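Local coordinates for uncharacterized egV family protein COG1307 (Ruminococcus gnavus, PDB 3JR7) that is of unknown function but probably binds lipids such as fatty acids, at residues G110-A115 and V133-S138. Sequence-based numbering, arbitrary orientation.
Sequences GSYNSA and VFNSRS
V133 meets both Y112 and A115 with one methyl, and the pair of contacts is a worked example of how a beta-alpha-beta unit seals its helix onto the strand that follows. Helix 111-126 runs nearly antiparallel to strand 130-135, at 164° between the short segments, whose axes come within 8.8 Å. On the tightly packed side, V133 CG1 stands 3.7 Å from A115 CB and 3.5 Å from Y112 CD1, reaching the ring obliquely; Y92 of helix 85-92 and V101 of strand 98-103 pack around the same buried spot. The extended first torsion of Y112 (chi1 179°) carries the ring out to the strand, one face to N135, whose CB makes a CH-pi contact 4.0 Å from the ring centroid. The N135 side chain crosses that of Y112 at about a right angle, its amide plane 40° from the ring plane, and turns back to its own chain: OD1 accepts from R137 N at 3.0 Å, closing an Asx turn, and also from A106 N. The looser side lies at the phenol end of Y112, where a water takes the place of direct contact, 2.7 Å from Y112 OH and donating to V133 O. Trimming Y112 to an alanine would probably leave a gap beside V133 CG1, strip the ring face from N135 CB and cost the water its phenol partner. Beyond the turn, R137 and S138 belong to the pocket holding a polyether in this crystal. The chemistry implies that apolar contact holds helix to strand, while polar bonding shapes the chain leading from the strand into the pocket.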
loop_
_atom_site.group_PDB
_atom_site.type_symbol
_atom_site.label_atom_id
_atom_site.label_comp_id
_atom_site.label_asym_id
_atom_site.label_seq_id
_atom_site.Cartn_x
_atom_site.Cartn_y
_atom_site.Cartn_z
ATOM N N GLY A 110 -5.742 -11.709 -2.493
ATOM C CA GLY A 110 -6.276 -12.089 -3.802
ATOM C C GLY A 110 -6.658 -10.900 -4.697
ATOM O O GLY A 110 -7.213 -11.097 -5.808
ATOM N N SER A 111 -6.303 -9.681 -4.284
ATOM C CA SER A 111 -6.698 -8.463 -5.014
ATOM C C SER A 111 -6.094 -8.484 -6.430
ATOM O O SER A 111 -6.811 -8.264 -7.404
ATOM C CB SER A 111 -6.302 -7.182 -4.244
ATOM O OG SER A 111 -6.761 -6.012 -4.919
ATOM N N TYR A 112 -4.796 -8.756 -6.527
ATOM C CA TYR A 112 -4.100 -8.902 -7.819
ATOM C C TYR A 112 -4.818 -9.913 -8.739
ATOM O O TYR A 112 -5.212 -9.590 -9.846
ATOM C CB TYR A 112 -2.655 -9.360 -7.663
ATOM C CG TYR A 112 -1.957 -9.530 -9.007
ATOM C CD1 TYR A 112 -1.600 -8.417 -9.780
ATOM C CD2 TYR A 112 -1.653 -10.778 -9.495
ATOM C CE1 TYR A 112 -0.987 -8.563 -11.030
ATOM C CE2 TYR A 112 -1.031 -10.937 -10.759
ATOM C CZ TYR A 112 -0.720 -9.835 -11.510
ATOM O OH TYR A 112 -0.114 -10.002 -12.736
ATOM N N ASN A 113 -4.980 -11.133 -8.273
ATOM C CA ASN A 113 -5.657 -12.151 -9.109
ATOM C C ASN A 113 -7.080 -11.773 -9.570
ATOM O O ASN A 113 -7.521 -12.051 -10.723
ATOM C CB ASN A 113 -5.650 -13.473 -8.364
ATOM C CG ASN A 113 -4.292 -14.129 -8.371
ATOM O OD1 ASN A 113 -3.385 -13.744 -9.121
ATOM N ND2 ASN A 113 -4.146 -15.146 -7.542
ATOM N N SER A 114 -7.794 -11.111 -8.671
ATOM C CA SER A 114 -9.103 -10.607 -8.959
ATOM C C SER A 114 -9.128 -9.558 -10.069
ATOM O O SER A 114 -9.963 -9.638 -10.974
ATOM C CB SER A 114 -9.693 -10.055 -7.702
ATOM O OG SER A 114 -10.978 -9.649 -7.931
ATOM N N ALA A 115 -8.198 -8.608 -9.988
ATOM C CA ALA A 115 -8.012 -7.578 -10.989
ATOM C C ALA A 115 -7.698 -8.186 -12.374
ATOM O O ALA A 115 -8.236 -7.739 -13.382
ATOM C CB ALA A 115 -6.893 -6.614 -10.570
ATOM N N VAL A 133 -2.540 -4.630 -15.083
ATOM C CA VAL A 133 -2.600 -4.781 -13.639
ATOM C C VAL A 133 -1.138 -4.856 -13.061
ATOM O O VAL A 133 -0.374 -5.771 -13.424
ATOM C CB VAL A 133 -3.377 -6.036 -13.237
ATOM C CG1 VAL A 133 -3.440 -6.136 -11.720
ATOM C CG2 VAL A 133 -4.805 -6.002 -13.824
ATOM N N PHE A 134 -0.772 -3.904 -12.198
ATOM C CA PHE A 134 0.537 -3.891 -11.533
ATOM C C PHE A 134 0.386 -4.583 -10.154
ATOM O O PHE A 134 -0.404 -4.174 -9.309
ATOM C CB PHE A 134 1.064 -2.470 -11.323
ATOM C CG PHE A 134 1.308 -1.691 -12.569
ATOM C CD1 PHE A 134 2.461 -1.890 -13.314
ATOM C CD2 PHE A 134 0.412 -0.718 -12.972
ATOM C CE1 PHE A 134 2.684 -1.167 -14.491
ATOM C CE2 PHE A 134 0.619 0.012 -14.115
ATOM C CZ PHE A 134 1.750 -0.203 -14.885
ATOM N N ASN A 135 1.083 -5.681 -9.959
ATOM C CA ASN A 135 1.219 -6.278 -8.648
ATOM C C ASN A 135 2.236 -5.393 -7.943
ATOM O O ASN A 135 3.396 -5.428 -8.287
ATOM C CB ASN A 135 1.778 -7.699 -8.819
ATOM C CG ASN A 135 2.232 -8.334 -7.529
ATOM O OD1 ASN A 135 1.994 -7.807 -6.444
ATOM N ND2 ASN A 135 2.881 -9.499 -7.642
ATOM N N SER A 136 1.834 -4.644 -6.929
ATOM C CA SER A 136 2.758 -3.748 -6.242
ATOM C C SER A 136 3.885 -4.455 -5.518
ATOM O O SER A 136 4.838 -3.834 -5.294
ATOM C CB SER A 136 2.055 -2.875 -5.196
ATOM O OG SER A 136 1.577 -3.633 -4.108
ATOM N N ARG A 137 3.744 -5.732 -5.152
ATOM C CA ARG A 137 4.641 -6.427 -4.227
ATOM C C ARG A 137 4.800 -5.673 -2.892
ATOM O O ARG A 137 5.856 -5.719 -2.256
ATOM C CB ARG A 137 5.976 -6.716 -4.912
ATOM C CG ARG A 137 5.798 -7.733 -6.134
ATOM C CD ARG A 137 6.837 -7.552 -7.254
ATOM N NE ARG A 137 6.490 -8.395 -8.402
ATOM C CZ ARG A 137 5.756 -8.043 -9.494
ATOM N NH1 ARG A 137 5.280 -6.797 -9.726
ATOM N NH2 ARG A 137 5.516 -8.985 -10.437
ATOM N N SER A 138 3.739 -4.972 -2.495
ATOM C CA SER A 138 3.756 -4.045 -1.405
ATOM C C SER A 138 2.325 -3.859 -0.883
ATOM O O SER A 138 1.475 -4.723 -1.094
ATOM C CB SER A 138 4.424 -2.709 -1.847
ATOM O OG SER A 138 4.568 -1.735 -0.763
HETATM O O HOH W 1 -0.148 -7.983 -14.549
#